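Local coordinates for protein Rv3303c-lpdA (Mycobacterium tuberculosis, PDB 1XDI) that probably catalyses the reduction of quinones such as menadione by NADH or NADPH, using one bound FAD per subunit, at residues K80-T92 and W172-H184. Sequence-based numbering, arbitrary orientation.
Sequences KISLPQIHARVKT and WRQLYDLDALPDH. With FAD (flavin-adenine dinucleotide), chain C.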
loop_
_atom_site.group_PDB
_atom_site.type_symbol
_atom_site.label_atom_id
_atom_site.label_comp_id
_atom_site.label_asym_id
_atom_site.label_seq_id
_atom_site.Cartn_x
_atom_site.Cartn_y
_atom_site.Cartn_z
ATOM N N LYS A 80 -1.911 55.991 0.180
ATOM C CA LYS A 80 -2.831 55.783 1.291
ATOM C C LYS A 80 -3.196 54.306 1.585
ATOM O O LYS A 80 -3.551 53.543 0.697
ATOM C CB LYS A 80 -4.154 56.494 1.036
ATOM C CG LYS A 80 -4.198 58.010 1.075
ATOM C CD LYS A 80 -5.710 58.440 0.974
ATOM C CE LYS A 80 -6.003 59.940 1.261
ATOM N NZ LYS A 80 -7.428 60.140 1.724
ATOM N N ILE A 81 -3.144 53.933 2.858
ATOM C CA ILE A 81 -3.508 52.601 3.339
ATOM C C ILE A 81 -4.760 52.889 4.135
ATOM O O ILE A 81 -4.727 53.693 5.037
ATOM C CB ILE A 81 -2.464 52.063 4.294
ATOM C CG1 ILE A 81 -1.356 51.378 3.513
ATOM C CG2 ILE A 81 -3.089 51.113 5.262
ATOM C CD1 ILE A 81 -0.115 51.042 4.374
ATOM N N SER A 82 -5.867 52.248 3.811
ATOM C CA SER A 82 -7.119 52.502 4.531
ATOM C C SER A 82 -7.552 51.456 5.533
ATOM O O SER A 82 -8.462 50.689 5.250
ATOM C CB SER A 82 -8.258 52.660 3.548
ATOM O OG SER A 82 -9.450 52.636 4.292
ATOM N N LEU A 83 -6.952 51.437 6.708
ATOM C CA LEU A 83 -7.292 50.420 7.708
ATOM C C LEU A 83 -8.792 50.098 7.865
ATOM O O LEU A 83 -9.164 48.938 7.922
ATOM C CB LEU A 83 -6.663 50.793 9.072
ATOM C CG LEU A 83 -5.905 49.757 9.914
ATOM C CD1 LEU A 83 -6.713 49.571 11.111
ATOM C CD2 LEU A 83 -5.675 48.407 9.223
ATOM N N PRO A 84 -9.665 51.111 7.896
ATOM C CA PRO A 84 -11.076 50.790 8.051
ATOM C C PRO A 84 -11.653 49.896 6.973
ATOM O O PRO A 84 -12.502 49.046 7.279
ATOM C CB PRO A 84 -11.743 52.150 8.085
ATOM C CG PRO A 84 -10.726 53.011 8.647
ATOM C CD PRO A 84 -9.489 52.563 7.898
ATOM N N GLN A 85 -11.253 50.070 5.718
ATOM C CA GLN A 85 -11.821 49.161 4.734
ATOM C C GLN A 85 -11.187 47.754 4.840
ATOM O O GLN A 85 -11.855 46.752 4.523
ATOM C CB GLN A 85 -11.800 49.721 3.297
ATOM C CG GLN A 85 -10.645 50.554 2.925
ATOM C CD GLN A 85 -10.861 51.277 1.580
ATOM O OE1 GLN A 85 -10.835 50.652 0.513
ATOM N NE2 GLN A 85 -11.072 52.603 1.636
ATOM N N ILE A 86 -9.940 47.655 5.313
ATOM C CA ILE A 86 -9.335 46.340 5.496
ATOM C C ILE A 86 -10.193 45.618 6.564
ATOM O O ILE A 86 -10.656 44.476 6.348
ATOM C CB ILE A 86 -7.878 46.434 6.016
ATOM C CG1 ILE A 86 -6.941 46.812 4.895
ATOM C CG2 ILE A 86 -7.426 45.106 6.622
ATOM C CD1 ILE A 86 -5.632 47.318 5.427
ATOM N N HIS A 87 -10.391 46.282 7.710
ATOM C CA HIS A 87 -11.191 45.749 8.823
ATOM C C HIS A 87 -12.610 45.373 8.304
ATOM O O HIS A 87 -13.150 44.319 8.592
ATOM C CB HIS A 87 -11.290 46.809 9.936
ATOM C CG HIS A 87 -10.021 47.018 10.710
ATOM N ND1 HIS A 87 -9.936 47.901 11.768
ATOM C CD2 HIS A 87 -8.823 46.379 10.667
ATOM C CE1 HIS A 87 -8.754 47.783 12.346
ATOM N NE2 HIS A 87 -8.057 46.866 11.701
ATOM N N ALA A 88 -13.211 46.247 7.510
ATOM C CA ALA A 88 -14.551 46.004 6.990
ATOM C C ALA A 88 -14.557 44.708 6.153
ATOM O O ALA A 88 -15.578 43.970 6.071
ATOM C CB ALA A 88 -14.982 47.180 6.173
ATOM N N ARG A 89 -13.412 44.434 5.529
ATOM C CA ARG A 89 -13.300 43.253 4.698
ATOM C C ARG A 89 -13.100 42.115 5.635
ATOM O O ARG A 89 -13.491 40.979 5.347
ATOM C CB ARG A 89 -12.128 43.321 3.774
ATOM C CG ARG A 89 -12.028 42.110 2.972
ATOM C CD ARG A 89 -10.608 41.931 2.429
ATOM N NE ARG A 89 -10.555 40.828 1.476
ATOM C CZ ARG A 89 -9.472 40.123 1.181
ATOM N NH1 ARG A 89 -8.294 40.384 1.760
ATOM N NH2 ARG A 89 -9.584 39.135 0.296
ATOM N N VAL A 90 -12.504 42.411 6.783
ATOM C CA VAL A 90 -12.289 41.350 7.733
ATOM C C VAL A 90 -13.604 40.895 8.312
ATOM O O VAL A 90 -13.841 39.697 8.379
ATOM C CB VAL A 90 -11.317 41.782 8.825
ATOM C CG1 VAL A 90 -11.347 40.824 10.043
ATOM C CG2 VAL A 90 -9.971 41.815 8.210
ATOM N N LYS A 91 -14.487 41.812 8.698
ATOM C CA LYS A 91 -15.722 41.332 9.284
ATOM C C LYS A 91 -16.555 40.739 8.182
ATOM O O LYS A 91 -17.009 39.608 8.271
ATOM C CB LYS A 91 -16.498 42.441 9.985
ATOM C CG LYS A 91 -15.645 43.316 10.778
ATOM C CD LYS A 91 -15.768 43.099 12.254
ATOM C CE LYS A 91 -14.688 43.957 13.035
ATOM N NZ LYS A 91 -14.690 45.485 12.744
ATOM N N THR A 92 -16.726 41.498 7.123
ATOM C CA THR A 92 -17.531 41.048 5.992
ATOM C C THR A 92 -17.286 39.600 5.469
ATOM O O THR A 92 -18.245 38.820 5.315
ATOM C CB THR A 92 -17.417 42.120 4.851
ATOM O OG1 THR A 92 -18.652 42.806 4.800
ATOM C CG2 THR A 92 -17.074 41.498 3.474
ATOM N N TRP A 172 -6.284 39.794 20.523
ATOM C CA TRP A 172 -6.333 39.746 19.066
ATOM C C TRP A 172 -7.762 39.892 18.469
ATOM O O TRP A 172 -7.921 40.378 17.325
ATOM C CB TRP A 172 -5.677 38.455 18.577
ATOM C CG TRP A 172 -6.352 37.275 19.056
ATOM C CD1 TRP A 172 -7.453 36.693 18.517
ATOM C CD2 TRP A 172 -5.996 36.494 20.189
ATOM N NE1 TRP A 172 -7.807 35.586 19.241
ATOM C CE2 TRP A 172 -6.927 35.443 20.281
ATOM C CE3 TRP A 172 -4.991 36.577 21.136
ATOM C CZ2 TRP A 172 -6.876 34.478 21.293
ATOM C CZ3 TRP A 172 -4.945 35.602 22.148
ATOM C CH2 TRP A 172 -5.881 34.572 22.214
ATOM N N ARG A 173 -8.797 39.486 19.213
ATOM C CA ARG A 173 -10.156 39.618 18.706
ATOM C C ARG A 173 -10.531 41.076 18.472
ATOM O O ARG A 173 -11.269 41.397 17.524
ATOM C CB ARG A 173 -11.167 38.958 19.636
ATOM C CG ARG A 173 -11.110 37.451 19.565
ATOM C CD ARG A 173 -11.950 36.723 20.577
ATOM N NE ARG A 173 -11.711 35.307 20.399
ATOM C CZ ARG A 173 -12.414 34.374 21.000
ATOM N NH1 ARG A 173 -13.375 34.746 21.823
ATOM N NH2 ARG A 173 -12.203 33.093 20.730
ATOM N N GLN A 174 -9.987 41.965 19.300
ATOM C CA GLN A 174 -10.240 43.401 19.193
ATOM C C GLN A 174 -9.463 44.258 18.172
ATOM O O GLN A 174 -9.874 45.350 17.880
ATOM C CB GLN A 174 -10.080 43.997 20.567
ATOM C CG GLN A 174 -10.935 43.241 21.547
ATOM C CD GLN A 174 -10.702 43.690 22.960
ATOM O OE1 GLN A 174 -9.567 43.801 23.404
ATOM N NE2 GLN A 174 -11.765 43.949 23.673
ATOM N N LEU A 175 -8.359 43.783 17.624
ATOM C CA LEU A 175 -7.604 44.571 16.659
ATOM C C LEU A 175 -8.375 45.284 15.496
ATOM O O LEU A 175 -7.986 46.367 15.055
ATOM C CB LEU A 175 -6.523 43.677 16.044
ATOM C CG LEU A 175 -5.487 43.196 17.033
ATOM C CD1 LEU A 175 -4.785 41.964 16.566
ATOM C CD2 LEU A 175 -4.499 44.332 17.240
ATOM N N TYR A 176 -9.446 44.683 14.992
ATOM C CA TYR A 176 -10.157 45.228 13.843
ATOM C C TYR A 176 -11.160 46.279 14.189
ATOM O O TYR A 176 -11.963 46.690 13.357
ATOM C CB TYR A 176 -10.824 44.099 13.088
ATOM C CG TYR A 176 -9.936 42.882 13.045
ATOM C CD1 TYR A 176 -8.705 42.892 12.392
ATOM C CD2 TYR A 176 -10.334 41.716 13.659
ATOM C CE1 TYR A 176 -7.920 41.756 12.359
ATOM C CE2 TYR A 176 -9.550 40.580 13.639
ATOM C CZ TYR A 176 -8.359 40.601 13.001
ATOM O OH TYR A 176 -7.592 39.462 13.073
ATOM N N ASP A 177 -11.109 46.716 15.430
ATOM C CA ASP A 177 -11.963 47.766 15.897
ATOM C C ASP A 177 -11.301 49.118 15.834
ATOM O O ASP A 177 -11.952 50.131 16.063
ATOM C CB ASP A 177 -12.334 47.484 17.304
ATOM C CG ASP A 177 -13.111 46.243 17.415
ATOM O OD1 ASP A 177 -13.746 45.895 16.394
ATOM O OD2 ASP A 177 -13.112 45.640 18.509
ATOM N N LEU A 178 -10.003 49.132 15.549
ATOM C CA LEU A 178 -9.232 50.359 15.443
ATOM C C LEU A 178 -9.504 51.007 14.093
ATOM O O LEU A 178 -9.696 50.294 13.096
ATOM C CB LEU A 178 -7.742 50.069 15.492
ATOM C CG LEU A 178 -7.143 49.191 16.568
ATOM C CD1 LEU A 178 -5.734 48.942 16.145
ATOM C CD2 LEU A 178 -7.162 49.843 17.958
ATOM N N ASP A 179 -9.485 52.345 14.044
ATOM C CA ASP A 179 -9.696 53.044 12.778
ATOM C C ASP A 179 -8.426 53.641 12.216
ATOM O O ASP A 179 -8.467 54.426 11.257
ATOM C CB ASP A 179 -10.743 54.135 12.920
ATOM C CG ASP A 179 -12.155 53.575 12.896
ATOM O OD1 ASP A 179 -12.537 52.919 11.864
ATOM O OD2 ASP A 179 -12.878 53.794 13.912
ATOM N N ALA A 180 -7.293 53.279 12.812
ATOM C CA ALA A 180 -6.006 53.779 12.346
ATOM C C ALA A 180 -4.851 52.902 12.769
ATOM O O ALA A 180 -4.883 52.303 13.836
ATOM C CB ALA A 180 -5.792 55.172 12.847
ATOM N N LEU A 181 -3.821 52.809 11.943
ATOM C CA LEU A 181 -2.667 52.005 12.325
ATOM C C LEU A 181 -1.977 52.536 13.588
ATOM O O LEU A 181 -1.799 53.715 13.769
ATOM C CB LEU A 181 -1.641 51.960 11.199
ATOM C CG LEU A 181 -2.069 51.270 9.919
ATOM C CD1 LEU A 181 -0.857 51.178 9.030
ATOM C CD2 LEU A 181 -2.614 49.875 10.188
ATOM N N PRO A 182 -1.589 51.663 14.484
ATOM C CA PRO A 182 -0.923 52.145 15.684
ATOM C C PRO A 182 0.376 52.856 15.360
ATOM O O PRO A 182 1.019 52.562 14.375
ATOM C CB PRO A 182 -0.675 50.854 16.444
ATOM C CG PRO A 182 -1.938 50.066 16.129
ATOM C CD PRO A 182 -1.972 50.250 14.633
ATOM N N ASP A 183 0.774 53.793 16.203
ATOM C CA ASP A 183 2.047 54.496 16.021
ATOM C C ASP A 183 3.207 53.625 16.431
ATOM O O ASP A 183 4.202 53.574 15.737
ATOM C CB ASP A 183 2.059 55.765 16.829
ATOM C CG ASP A 183 1.444 56.900 16.068
ATOM O OD1 ASP A 183 0.298 56.756 15.582
ATOM O OD2 ASP A 183 2.115 57.949 15.933
ATOM N N HIS A 184 3.057 52.935 17.562
ATOM C CA HIS A 184 4.058 52.014 18.098
ATOM C C HIS A 184 3.333 50.852 18.750
ATOM O O HIS A 184 2.840 51.000 19.858
ATOM C CB HIS A 184 4.890 52.660 19.190
ATOM C CG HIS A 184 6.031 51.809 19.650
ATOM N ND1 HIS A 184 6.646 51.977 20.871
ATOM C CD2 HIS A 184 6.676 50.787 19.044
ATOM C CE1 HIS A 184 7.617 51.091 21.001
ATOM N NE2 HIS A 184 7.656 50.360 19.905
HETATM P PA FAD C . -14.355 27.224 18.424
HETATM O O1A FAD C . -13.598 28.116 19.400
HETATM O O2A FAD C . -14.087 27.463 16.939
HETATM O O5B FAD C . -15.827 27.453 18.748
HETATM C C5B FAD C . -16.637 26.737 19.682
HETATM C C4B FAD C . -17.894 27.575 19.600
HETATM O O4B FAD C . -18.926 27.063 20.404
HETATM C C3B FAD C . -17.800 29.142 20.007
HETATM O O3B FAD C . -17.607 30.018 18.896
HETATM C C2B FAD C . -19.021 29.431 20.743
HETATM O O2B FAD C . -20.048 30.197 20.108
HETATM C C1B FAD C . -19.612 28.092 21.105
HETATM N N9A FAD C . -19.784 27.793 22.472
HETATM C C8A FAD C . -18.997 27.940 23.596
HETATM N N7A FAD C . -19.575 27.536 24.698
HETATM C C5A FAD C . -20.802 27.100 24.294
HETATM C C6A FAD C . -21.916 26.555 24.955
HETATM N N6A FAD C . -21.940 26.353 26.256
HETATM N N1A FAD C . -23.022 26.223 24.201
HETATM C C2A FAD C . -23.051 26.407 22.871
HETATM N N3A FAD C . -21.997 26.937 22.140
HETATM C C4A FAD C . -20.907 27.251 23.016
HETATM N N1 FAD C . -6.167 26.974 13.640
HETATM C C2 FAD C . -5.786 26.532 12.403
HETATM O O2 FAD C . -5.965 25.352 12.049
HETATM N N3 FAD C . -5.191 27.422 11.537
HETATM C C4 FAD C . -4.944 28.743 11.787
HETATM O O4 FAD C . -4.408 29.434 10.921
HETATM C C4X FAD C . -5.314 29.166 12.993
HETATM N N5 FAD C . -5.073 30.541 13.271
HETATM C C5X FAD C . -5.472 30.996 14.554
HETATM C C6 FAD C . -5.293 32.350 14.911
HETATM C C7 FAD C . -5.668 32.863 16.181
HETATM C C7M FAD C . -5.456 34.361 16.510
HETATM C C8 FAD C . -6.231 31.954 17.124
HETATM C C8M FAD C . -6.650 32.386 18.520
HETATM C C9 FAD C . -6.435 30.643 16.807
HETATM C C9A FAD C . -6.100 30.129 15.559
HETATM N N10 FAD C . -6.307 28.726 15.149
HETATM C C10 FAD C . -5.935 28.274 13.915
HETATM C "C1'" FAD C . -6.947 27.892 16.094
HETATM C "C2'" FAD C . -8.338 27.463 15.735
HETATM O "O2'" FAD C . -9.150 28.662 15.481
HETATM C "C3'" FAD C . -8.992 26.651 16.818
HETATM O "O3'" FAD C . -8.307 25.430 16.923
HETATM C "C4'" FAD C . -10.428 26.246 16.546
HETATM O "O4'" FAD C . -11.106 27.557 16.491
HETATM C "C5'" FAD C . -11.151 25.548 17.591
HETATM O "O5'" FAD C . -12.426 25.172 17.092
HETATM P P FAD C . -13.559 24.554 17.969
HETATM O O1P FAD C . -14.586 24.229 17.048
HETATM O O2P FAD C . -13.107 23.487 18.888
HETATM O O3P FAD C . -13.925 25.776 18.836
#
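H87 and Y176 meet where the first turns of helix 83-107 pass the connection between strands 169-171 and 185-188; CA atoms pair H87 with Y176 at 5.2 Å and L83 with A180 at 5.9 Å. The H87 ring enters this connection flat against its backbone: CA of Y176 lies over the ring centre in a CH-pi contact, 10° off the normal. The Y176 ring turns its own edge toward the imidazole face, planes at 82°, an offset edge-to-face pair. Over one face of the Y176 ring, V90 sets CG1 3.8 Å from the centroid; that methyl stands anti to the backbone N (chi1 165°). K91, bent at chi2 and chi4, swings NZ back to donate to Y176 O at 3.0 Å, coming from above the carbonyl plane; a long salt bridge to D177 OD1 draws on the same ammonium. Toward the helix start, L83 CG meets L181 CD2, and P84 passes across the D179 carboxylate at about a right angle. The contact joins a helix lying, in sequence, between strands 29-35 and 111-114 of the FAD-binding domain to the loop leading into strand 185-188 of the second Rossmann-type domain, which probably binds NAD(P)H. P50 of helix 48-64 and F197 of helix 192-203 also pack on Y176, L175 reaches L272 of strand 270-273, and W172, four residues before Y176, lays a ring face on flavin methyl C7M.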